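Local coordinates for protein phosphoribosylformylglycinamidine synthase 2 (PDB 3VIU) that belongs to the AIR synthase-related (PurM-like) family and, in this model, holds ADP and a magnesium ion, at residues A[365-373]-A[492-500]; A[604-614]-A[669-680]. All coordinates share one frame; numbering follows the deposited sequence.

Interaction 1. Residues A[365-373]-A[492-500]; sequences TYVRVGRED and PETPEGYHE
The phenol ring of Tyr498 has Arg368 CB over one face, 3.7 Å from the ring centroid and almost on its normal, a CH-pi contact. The imidazole of His499 is met over a face by Glu372, whose backbone N lies above the ring centre and whose CB makes a second CH-pi contact. The guanidinium of Arg368 has Glu493 OE1 at its edge, where NH2 forms a salt bridge with it. The oxygen is tilted from the guanidinium plane and met nearly along its C-O bond, the two flat groups being 19° apart. The extended loop 365-373 thus crosses the N-terminal end of helix 495-515, which belongs to a PurM N-terminal-like domain. Tyr498 and His499 both hold CG anti to the backbone N (chi1 -169° and -179°), which turns their rings to the loop.

At that end Thr494 is the N-cap, and its OG1 accepts from Gly497 N. Helix and loop also meet through backbone. Pro495 O accepts from Arg371 N at 3.1 Å, with the donor above the carbonyl plane. The helical bond from His499 N reaches the same oxygen from the opposite face. Gly370 CA adds a CA-H...O contact to Pro495 O at 3.4 Å. Arg371 O in turn faces Glu496 CA at 3.2 Å, again a CA-H...O contact.

Outside the contact, the carboxylate of Glu372 turns to Arg380, while Asp373 caps the next helix through Glu375 N and also pairs with Arg534. Leu50 of helix 48-51 touches Tyr498, and the side chain of Pro492 is about 13 Å from ADP. At the far end of the loop a water accepts from Asp373 N at 2.8 Å and donates to Glu496 O at 3.3 Å.

Interaction 2. Residues A[604-614]-A[669-680]; sequences EAIRDLIQRGL and RLQEATLLLEER
Leu676 and Leu609 meet in the apolar core between helix 596-611 and helix 670-679. The two helix segments run nearly antiparallel, at 152°, with axes 10.5 Å apart. Leu676 has CG anti to the backbone N (chi1 178°). Its CD1 comes within 3.3 Å of Leu609 CD1, a very short approach, and the exact placing of the Leu609 side chain is doubtful. Ala605 CB and Leu609 CD2 both touch Leu677 CD2, so Leu677 packs beside the first pair. Leu614 CD1 packs on Ala673 CA and on Leu676 CD1. Leu614 follows Gly613, whose positive phi belongs to a Schellman motif that ends helix 596-611. Beneath the pair lies the sheet of this AIR synthase-related C-terminal domain. Leu609 touches Phe663, Ala673 touches Val665, and Leu677 touches Ile567.

Arginine faces extend the apolar packing outward. The guanidinium of Arg669 is covered on one face by Leu614 CD2, 3.7 Å above its plane and over its centre. Its NH1 bonds in plane to Glu672 OE2 at 2.8 Å, on the syn side of the carboxylate, and lies 2.7 Å from Glu672 OE1. The pairing probably steadies the guanidinium over Leu614. Leu676 CD1 lies over a face of the Arg612 guanidinium.

One salt bridge joins the two segments. Arg680 directs NH1 and NH2 at the single oxygen OD2 of Asp608, which sits at its guanidinium edge. The NH1 bond is weak, and the NH2 distance is too short to be taken literally. The two flat groups are steeply turned, 78° apart. Arg612 NH2 lies 4.1 Å from Arg680 NH2, a like-charge approach that nearby Asp608 probably eases.

The chemistry is therefore layered: aliphatic side chains pack against the sheet, while the charged groups lie alongside, where leucine methyls rest on the guanidinium faces of Arg612 and Arg669.

Overall arrangement
Interaction 1 closes before interaction 2 opens, so the two follow in series along the chain. Their centres are 45 Å apart, with nearest atoms about 26 Å apart, and they do not touch. They share no helix or sheet. Interaction 1 lays the loop between helices 357-361 and 374-380 on helix 495-515, in the second PurM N-terminal-like family region. Interaction 2 pairs helices 596-611 and 670-679 on the sheet of the AIR synthase-related C-terminal region that follows. One contact thus fastens a loop to a helix more than a hundred residues further along the chain. The other is packing within a single domain.

Interaction 1. Residues A[365-373]-A[492-500]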
loop_
_atom_site.group_PDB
_atom_site.type_symbol
_atom_site.label_atom_id
_atom_site.label_comp_id
_atom_site.label_asym_id
_atom_site.label_seq_id
_atom_site.Cartn_x
_atom_site.Cartn_y
_atom_site.Cartn_z
ATOM N N THR A 365 18.082 3.651 18.134
ATOM C CA THR A 365 16.781 4.242 17.844
ATOM C C THR A 365 16.684 5.544 18.624
ATOM O O THR A 365 17.424 5.758 19.584
ATOM C CB THR A 365 15.610 3.322 18.255
ATOM O OG1 THR A 365 15.666 3.060 19.661
ATOM C CG2 THR A 365 15.672 2.013 17.477
ATOM N N TYR A 366 15.777 6.420 18.216
ATOM C CA TYR A 366 15.646 7.694 18.900
ATOM C C TYR A 366 14.215 8.038 19.295
ATOM O O TYR A 366 13.255 7.712 18.594
ATOM C CB TYR A 366 16.229 8.813 18.025
ATOM C CG TYR A 366 17.676 8.599 17.624
ATOM C CD1 TYR A 366 18.686 8.538 18.585
ATOM C CD2 TYR A 366 18.032 8.445 16.286
ATOM C CE1 TYR A 366 20.014 8.327 18.225
ATOM C CE2 TYR A 366 19.363 8.235 15.910
ATOM C CZ TYR A 366 20.347 8.178 16.887
ATOM O OH TYR A 366 21.659 7.976 16.528
ATOM N N VAL A 367 14.085 8.690 20.443
ATOM C CA VAL A 367 12.789 9.114 20.935
ATOM C C VAL A 367 12.841 10.628 21.033
ATOM O O VAL A 367 13.859 11.195 21.432
ATOM C CB VAL A 367 12.486 8.513 22.318
ATOM C CG1 VAL A 367 11.375 9.292 22.997
ATOM C CG2 VAL A 367 12.073 7.054 22.162
ATOM N N ARG A 368 11.750 11.282 20.650
ATOM C CA ARG A 368 11.685 12.734 20.701
ATOM C C ARG A 368 10.405 13.183 21.363
ATOM O O ARG A 368 9.565 12.365 21.744
ATOM C CB ARG A 368 11.740 13.323 19.290
ATOM C CG ARG A 368 13.105 13.274 18.645
ATOM C CD ARG A 368 13.002 13.396 17.136
ATOM N NE ARG A 368 14.307 13.313 16.491
ATOM C CZ ARG A 368 15.185 12.339 16.706
ATOM N NH1 ARG A 368 14.894 11.368 17.556
ATOM N NH2 ARG A 368 16.348 12.327 16.066
ATOM N N VAL A 369 10.268 14.495 21.503
ATOM C CA VAL A 369 9.070 15.072 22.082
ATOM C C VAL A 369 8.344 15.788 20.958
ATOM O O VAL A 369 8.832 16.778 20.414
ATOM C CB VAL A 369 9.396 16.075 23.211
ATOM C CG1 VAL A 369 9.913 15.325 24.433
ATOM C CG2 VAL A 369 10.429 17.090 22.728
ATOM N N GLY A 370 7.188 15.255 20.588
ATOM C CA GLY A 370 6.419 15.868 19.532
ATOM C C GLY A 370 5.585 17.013 20.063
ATOM O O GLY A 370 5.271 17.079 21.252
ATOM N N ARG A 371 5.257 17.933 19.168
ATOM C CA ARG A 371 4.425 19.080 19.489
ATOM C C ARG A 371 3.741 19.460 18.193
ATOM O O ARG A 371 4.399 19.671 17.166
ATOM C CB ARG A 371 5.247 20.270 20.000
ATOM C CG ARG A 371 4.368 21.372 20.568
ATOM C CD ARG A 371 5.156 22.545 21.124
ATOM N NE ARG A 371 5.397 23.567 20.116
ATOM C CZ ARG A 371 6.587 23.823 19.585
ATOM N NH1 ARG A 371 7.649 23.123 19.975
ATOM N NH2 ARG A 371 6.712 24.778 18.667
ATOM N N GLU A 372 2.420 19.546 18.234
ATOM C CA GLU A 372 1.671 19.884 17.039
ATOM C C GLU A 372 1.960 21.270 16.461
ATOM O O GLU A 372 2.100 22.255 17.188
ATOM C CB GLU A 372 0.169 19.745 17.302
ATOM C CG GLU A 372 -0.667 20.110 16.100
ATOM C CD GLU A 372 -2.096 19.638 16.218
ATOM O OE1 GLU A 372 -2.754 19.965 17.232
ATOM O OE2 GLU A 372 -2.555 18.943 15.284
ATOM N N ASP A 373 2.055 21.315 15.136
ATOM C CA ASP A 373 2.281 22.545 14.390
ATOM C C ASP A 373 1.065 23.445 14.692
ATOM O O ASP A 373 -0.076 23.104 14.361
ATOM C CB ASP A 373 2.372 22.192 12.898
ATOM C CG ASP A 373 2.558 23.401 12.003
ATOM O OD1 ASP A 373 2.864 23.187 10.815
ATOM O OD2 ASP A 373 2.393 24.550 12.461
ATOM N N PRO A 492 11.397 13.616 11.046
ATOM C CA PRO A 492 11.011 13.317 12.426
ATOM C C PRO A 492 11.831 14.178 13.394
ATOM O O PRO A 492 11.615 14.145 14.607
ATOM C CB PRO A 492 11.353 11.843 12.554
ATOM C CG PRO A 492 12.630 11.765 11.772
ATOM C CD PRO A 492 12.290 12.568 10.522
ATOM N N GLU A 493 12.776 14.933 12.842
ATOM C CA GLU A 493 13.635 15.800 13.635
ATOM C C GLU A 493 12.775 16.831 14.352
ATOM O O GLU A 493 12.654 16.806 15.576
ATOM C CB GLU A 493 14.643 16.523 12.738
ATOM C CG GLU A 493 15.414 15.618 11.782
ATOM C CD GLU A 493 16.458 14.767 12.471
ATOM O OE1 GLU A 493 16.109 14.080 13.452
ATOM O OE2 GLU A 493 17.625 14.782 12.025
ATOM N N THR A 494 12.171 17.734 13.589
ATOM C CA THR A 494 11.321 18.766 14.172
ATOM C C THR A 494 10.171 18.169 14.995
ATOM O O THR A 494 9.643 17.104 14.669
ATOM C CB THR A 494 10.713 19.670 13.078
ATOM O OG1 THR A 494 9.712 18.942 12.354
ATOM C CG2 THR A 494 11.795 20.137 12.114
ATOM N N PRO A 495 9.774 18.855 16.080
ATOM C CA PRO A 495 8.684 18.397 16.949
ATOM C C PRO A 495 7.366 18.192 16.193
ATOM O O PRO A 495 6.627 17.258 16.487
ATOM C CB PRO A 495 8.576 19.512 17.989
ATOM C CG PRO A 495 9.974 20.032 18.071
ATOM C CD PRO A 495 10.395 20.078 16.619
ATOM N N GLU A 496 7.078 19.065 15.229
ATOM C CA GLU A 496 5.845 18.971 14.445
ATOM C C GLU A 496 5.830 17.688 13.613
ATOM O O GLU A 496 4.808 17.013 13.515
ATOM C CB GLU A 496 5.696 20.166 13.488
ATOM C CG GLU A 496 6.045 21.531 14.057
ATOM C CD GLU A 496 7.539 21.792 14.074
ATOM O OE1 GLU A 496 8.236 21.214 14.926
ATOM O OE2 GLU A 496 8.023 22.566 13.224
ATOM N N GLY A 497 6.970 17.375 13.002
ATOM C CA GLY A 497 7.082 16.180 12.188
ATOM C C GLY A 497 6.963 14.907 13.008
ATOM O O GLY A 497 6.225 13.989 12.648
ATOM N N TYR A 498 7.692 14.847 14.116
ATOM C CA TYR A 498 7.646 13.677 14.987
ATOM C C TYR A 498 6.221 13.512 15.509
ATOM O O TYR A 498 5.723 12.394 15.667
ATOM C CB TYR A 498 8.604 13.846 16.168
ATOM C CG TYR A 498 8.819 12.580 16.961
ATOM C CD1 TYR A 498 9.655 11.565 16.485
ATOM C CD2 TYR A 498 8.188 12.392 18.188
ATOM C CE1 TYR A 498 9.860 10.398 17.221
ATOM C CE2 TYR A 498 8.384 11.231 18.928
ATOM C CZ TYR A 498 9.220 10.242 18.445
ATOM O OH TYR A 498 9.415 9.105 19.198
ATOM N N HIS A 499 5.562 14.631 15.773
ATOM C CA HIS A 499 4.199 14.580 16.263
ATOM C C HIS A 499 3.293 13.896 15.237
ATOM O O HIS A 499 2.491 13.030 15.579
ATOM C CB HIS A 499 3.700 15.990 16.563
ATOM C CG HIS A 499 2.309 16.033 17.109
ATOM N ND1 HIS A 499 1.209 16.292 16.321
ATOM C CD2 HIS A 499 1.839 15.840 18.364
ATOM C CE1 HIS A 499 0.119 16.260 17.067
ATOM N NE2 HIS A 499 0.474 15.987 18.310
ATOM N N GLU A 500 3.438 14.272 13.973
ATOM C CA GLU A 500 2.628 13.676 12.920
ATOM C C GLU A 500 2.899 12.175 12.807
ATOM O O GLU A 500 1.980 11.383 12.591
ATOM C CB GLU A 500 2.906 14.379 11.595
ATOM C CG GLU A 500 2.620 15.864 11.655
ATOM C CD GLU A 500 2.846 16.571 10.340
ATOM O OE1 GLU A 500 3.913 16.376 9.732
ATOM O OE2 GLU A 500 1.961 17.339 9.917
HETATM O O HOH W 1 2.129 18.846 13.785
#

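Interaction 2. Residues A[604-614]-A[669-680]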
loop_
_atom_site.group_PDB
_atom_site.type_symbol
_atom_site.label_atom_id
_atom_site.label_comp_id
_atom_site.label_asym_id
_atom_site.label_seq_id
_atom_site.Cartn_x
_atom_site.Cartn_y
_atom_site.Cartn_z
ATOM N N GLU A 604 -19.737 -5.457 9.693
ATOM C CA GLU A 604 -20.241 -6.803 9.911
ATOM C C GLU A 604 -21.668 -6.904 9.413
ATOM O O GLU A 604 -22.094 -7.962 8.948
ATOM C CB GLU A 604 -20.162 -7.174 11.389
ATOM C CG GLU A 604 -18.731 -7.372 11.852
ATOM C CD GLU A 604 -18.602 -7.494 13.355
ATOM O OE1 GLU A 604 -17.451 -7.556 13.849
ATOM O OE2 GLU A 604 -19.649 -7.529 14.035
ATOM N N ALA A 605 -22.409 -5.804 9.496
ATOM C CA ALA A 605 -23.781 -5.820 9.019
ATOM C C ALA A 605 -23.789 -5.995 7.501
ATOM O O ALA A 605 -24.573 -6.783 6.964
ATOM C CB ALA A 605 -24.490 -4.536 9.399
ATOM N N ILE A 606 -22.907 -5.281 6.804
ATOM C CA ILE A 606 -22.883 -5.392 5.352
ATOM C C ILE A 606 -22.365 -6.750 4.878
ATOM O O ILE A 606 -22.856 -7.288 3.885
ATOM C CB ILE A 606 -22.073 -4.233 4.688
ATOM C CG1 ILE A 606 -22.332 -4.228 3.183
ATOM C CG2 ILE A 606 -20.578 -4.396 4.939
ATOM C CD1 ILE A 606 -23.792 -4.296 2.814
ATOM N N ARG A 607 -21.389 -7.316 5.580
ATOM C CA ARG A 607 -20.889 -8.626 5.181
ATOM C C ARG A 607 -21.984 -9.683 5.391
ATOM O O ARG A 607 -22.185 -10.546 4.536
ATOM C CB ARG A 607 -19.621 -9.010 5.964
ATOM C CG ARG A 607 -18.414 -8.120 5.662
ATOM C CD ARG A 607 -17.086 -8.759 6.103
ATOM N NE ARG A 607 -17.050 -9.080 7.530
ATOM C CZ ARG A 607 -16.642 -8.251 8.487
ATOM N NH1 ARG A 607 -16.219 -7.027 8.185
ATOM N NH2 ARG A 607 -16.668 -8.647 9.752
ATOM N N ASP A 608 -22.695 -9.609 6.516
ATOM C CA ASP A 608 -23.770 -10.562 6.796
ATOM C C ASP A 608 -24.821 -10.494 5.708
ATOM O O ASP A 608 -25.231 -11.515 5.148
ATOM C CB ASP A 608 -24.441 -10.265 8.136
ATOM C CG ASP A 608 -23.602 -10.696 9.307
ATOM O OD1 ASP A 608 -22.748 -11.596 9.129
ATOM O OD2 ASP A 608 -23.794 -10.148 10.413
ATOM N N LEU A 609 -25.251 -9.269 5.432
ATOM C CA LEU A 609 -26.249 -8.984 4.420
ATOM C C LEU A 609 -25.886 -9.643 3.089
ATOM O O LEU A 609 -26.736 -10.237 2.423
ATOM C CB LEU A 609 -26.354 -7.464 4.259
ATOM C CG LEU A 609 -27.693 -6.738 4.429
ATOM C CD1 LEU A 609 -28.574 -7.409 5.463
ATOM C CD2 LEU A 609 -27.405 -5.300 4.811
ATOM N N ILE A 610 -24.616 -9.558 2.715
ATOM C CA ILE A 610 -24.148 -10.123 1.453
ATOM C C ILE A 610 -23.972 -11.650 1.493
ATOM O O ILE A 610 -24.323 -12.342 0.534
ATOM C CB ILE A 610 -22.814 -9.455 1.034
ATOM C CG1 ILE A 610 -22.637 -9.496 -0.482
ATOM C CG2 ILE A 610 -21.645 -10.165 1.692
ATOM C CD1 ILE A 610 -22.315 -10.861 -1.040
ATOM N N GLN A 611 -23.437 -12.174 2.593
ATOM C CA GLN A 611 -23.228 -13.613 2.712
ATOM C C GLN A 611 -24.557 -14.364 2.746
ATOM O O GLN A 611 -24.650 -15.494 2.276
ATOM C CB GLN A 611 -22.408 -13.930 3.968
ATOM C CG GLN A 611 -21.074 -13.181 4.021
ATOM C CD GLN A 611 -20.282 -13.455 5.290
ATOM O OE1 GLN A 611 -20.826 -13.426 6.398
ATOM N NE2 GLN A 611 -18.984 -13.710 5.133
ATOM N N ARG A 612 -25.585 -13.733 3.302
ATOM C CA ARG A 612 -26.896 -14.361 3.372
ATOM C C ARG A 612 -27.636 -14.190 2.055
ATOM O O ARG A 612 -28.797 -14.575 1.944
ATOM C CB ARG A 612 -27.733 -13.741 4.483
ATOM C CG ARG A 612 -27.184 -13.938 5.868
ATOM C CD ARG A 612 -28.094 -13.258 6.862
ATOM N NE ARG A 612 -27.612 -13.384 8.231
ATOM C CZ ARG A 612 -28.253 -12.893 9.285
ATOM N NH1 ARG A 612 -29.403 -12.249 9.122
ATOM N NH2 ARG A 612 -27.743 -13.039 10.502
ATOM N N GLY A 613 -26.965 -13.589 1.074
ATOM C CA GLY A 613 -27.572 -13.376 -0.232
ATOM C C GLY A 613 -28.682 -12.337 -0.296
ATOM O O GLY A 613 -29.455 -12.317 -1.254
ATOM N N LEU A 614 -28.778 -11.480 0.716
ATOM C CA LEU A 614 -29.806 -10.442 0.731
ATOM C C LEU A 614 -29.479 -9.302 -0.229
ATOM O O LEU A 614 -30.382 -8.617 -0.713
ATOM C CB LEU A 614 -29.972 -9.874 2.139
ATOM C CG LEU A 614 -30.681 -10.762 3.159
ATOM C CD1 LEU A 614 -30.481 -10.199 4.558
ATOM C CD2 LEU A 614 -32.160 -10.853 2.817
ATOM N N ARG A 669 -37.475 -8.908 -0.338
ATOM C CA ARG A 669 -36.479 -9.253 0.673
ATOM C C ARG A 669 -36.218 -8.092 1.620
ATOM O O ARG A 669 -35.443 -8.211 2.571
ATOM C CB ARG A 669 -35.177 -9.663 -0.008
ATOM C CG ARG A 669 -35.327 -10.874 -0.896
ATOM C CD ARG A 669 -35.283 -12.143 -0.082
ATOM N NE ARG A 669 -33.976 -12.784 -0.197
ATOM C CZ ARG A 669 -33.484 -13.636 0.692
ATOM N NH1 ARG A 669 -34.188 -13.947 1.773
ATOM N NH2 ARG A 669 -32.291 -14.183 0.495
ATOM N N LEU A 670 -36.887 -6.976 1.354
ATOM C CA LEU A 670 -36.740 -5.763 2.148
ATOM C C LEU A 670 -36.895 -5.944 3.657
ATOM O O LEU A 670 -36.077 -5.442 4.434
ATOM C CB LEU A 670 -37.730 -4.707 1.658
ATOM C CG LEU A 670 -37.685 -3.354 2.365
ATOM C CD1 LEU A 670 -36.261 -2.777 2.309
ATOM C CD2 LEU A 670 -38.683 -2.409 1.700
ATOM N N GLN A 671 -37.932 -6.661 4.073
ATOM C CA GLN A 671 -38.183 -6.867 5.495
ATOM C C GLN A 671 -37.083 -7.618 6.245
ATOM O O GLN A 671 -36.765 -7.265 7.383
ATOM C CB GLN A 671 -39.511 -7.596 5.714
ATOM C CG GLN A 671 -39.905 -7.635 7.186
ATOM C CD GLN A 671 -41.067 -8.568 7.477
ATOM O OE1 GLN A 671 -41.648 -8.526 8.562
ATOM N NE2 GLN A 671 -41.404 -9.421 6.513
ATOM N N GLU A 672 -36.521 -8.654 5.627
ATOM C CA GLU A 672 -35.455 -9.429 6.262
ATOM C C GLU A 672 -34.197 -8.588 6.438
ATOM O O GLU A 672 -33.465 -8.743 7.416
ATOM C CB GLU A 672 -35.083 -10.646 5.420
ATOM C CG GLU A 672 -36.191 -11.626 5.144
ATOM C CD GLU A 672 -35.772 -12.623 4.092
ATOM O OE1 GLU A 672 -34.818 -13.392 4.343
ATOM O OE2 GLU A 672 -36.387 -12.624 3.007
ATOM N N ALA A 673 -33.942 -7.713 5.473
ATOM C CA ALA A 673 -32.770 -6.856 5.521
ATOM C C ALA A 673 -32.961 -5.821 6.608
ATOM O O ALA A 673 -32.076 -5.609 7.438
ATOM C CB ALA A 673 -32.558 -6.176 4.172
ATOM N N THR A 674 -34.127 -5.185 6.617
ATOM C CA THR A 674 -34.403 -4.167 7.617
ATOM C C THR A 674 -34.477 -4.774 9.016
ATOM O O THR A 674 -34.167 -4.122 10.012
ATOM C CB THR A 674 -35.715 -3.420 7.303
ATOM O OG1 THR A 674 -36.801 -4.353 7.248
ATOM C CG2 THR A 674 -35.598 -2.692 5.968
ATOM N N LEU A 675 -34.880 -6.030 9.088
ATOM C CA LEU A 675 -34.971 -6.703 10.370
ATOM C C LEU A 675 -33.544 -6.892 10.891
ATOM O O LEU A 675 -33.270 -6.688 12.074
ATOM C CB LEU A 675 -35.675 -8.052 10.188
ATOM C CG LEU A 675 -36.321 -8.736 11.396
ATOM C CD1 LEU A 675 -35.254 -9.288 12.326
ATOM C CD2 LEU A 675 -37.227 -7.737 12.120
ATOM N N LEU A 676 -32.631 -7.255 9.992
ATOM C CA LEU A 676 -31.232 -7.472 10.352
ATOM C C LEU A 676 -30.574 -6.190 10.878
ATOM O O LEU A 676 -29.955 -6.191 11.945
ATOM C CB LEU A 676 -30.464 -8.017 9.141
ATOM C CG LEU A 676 -28.955 -8.289 9.238
ATOM C CD1 LEU A 676 -28.540 -9.264 8.139
ATOM C CD2 LEU A 676 -28.167 -6.981 9.106
ATOM N N LEU A 677 -30.716 -5.095 10.139
ATOM C CA LEU A 677 -30.121 -3.836 10.564
ATOM C C LEU A 677 -30.657 -3.408 11.926
ATOM O O LEU A 677 -29.906 -2.921 12.773
ATOM C CB LEU A 677 -30.390 -2.745 9.530
ATOM C CG LEU A 677 -29.790 -3.008 8.152
ATOM C CD1 LEU A 677 -30.217 -1.910 7.203
ATOM C CD2 LEU A 677 -28.277 -3.091 8.256
ATOM N N GLU A 678 -31.957 -3.591 12.136
ATOM C CA GLU A 678 -32.578 -3.228 13.405
ATOM C C GLU A 678 -32.021 -4.033 14.575
ATOM O O GLU A 678 -31.765 -3.484 15.643
ATOM C CB GLU A 678 -34.088 -3.414 13.317
ATOM C CG GLU A 678 -34.830 -2.143 12.984
ATOM C CD GLU A 678 -36.112 -2.404 12.239
ATOM O OE1 GLU A 678 -36.775 -3.421 12.537
ATOM O OE2 GLU A 678 -36.459 -1.586 11.359
ATOM N N GLU A 679 -31.833 -5.333 14.374
ATOM C CA GLU A 679 -31.299 -6.189 15.430
ATOM C C GLU A 679 -29.861 -5.811 15.762
ATOM O O GLU A 679 -29.310 -6.270 16.763
ATOM C CB GLU A 679 -31.364 -7.664 15.016
ATOM C CG GLU A 679 -32.769 -8.140 14.676
ATOM C CD GLU A 679 -32.853 -9.636 14.427
ATOM O OE1 GLU A 679 -32.073 -10.154 13.596
ATOM O OE2 GLU A 679 -33.713 -10.291 15.059
ATOM N N ARG A 680 -29.259 -4.978 14.916
ATOM C CA ARG A 680 -27.889 -4.523 15.124
ATOM C C ARG A 680 -27.881 -3.096 15.665
ATOM O O ARG A 680 -26.819 -2.495 15.820
ATOM C CB ARG A 680 -27.107 -4.560 13.810
ATOM C CG ARG A 680 -27.022 -5.925 13.160
ATOM C CD ARG A 680 -26.331 -6.928 14.063
ATOM N NE ARG A 680 -26.315 -8.258 13.462
ATOM C CZ ARG A 680 -25.616 -8.587 12.378
ATOM N NH1 ARG A 680 -24.862 -7.684 11.768
ATOM N NH2 ARG A 680 -25.681 -9.819 11.900
#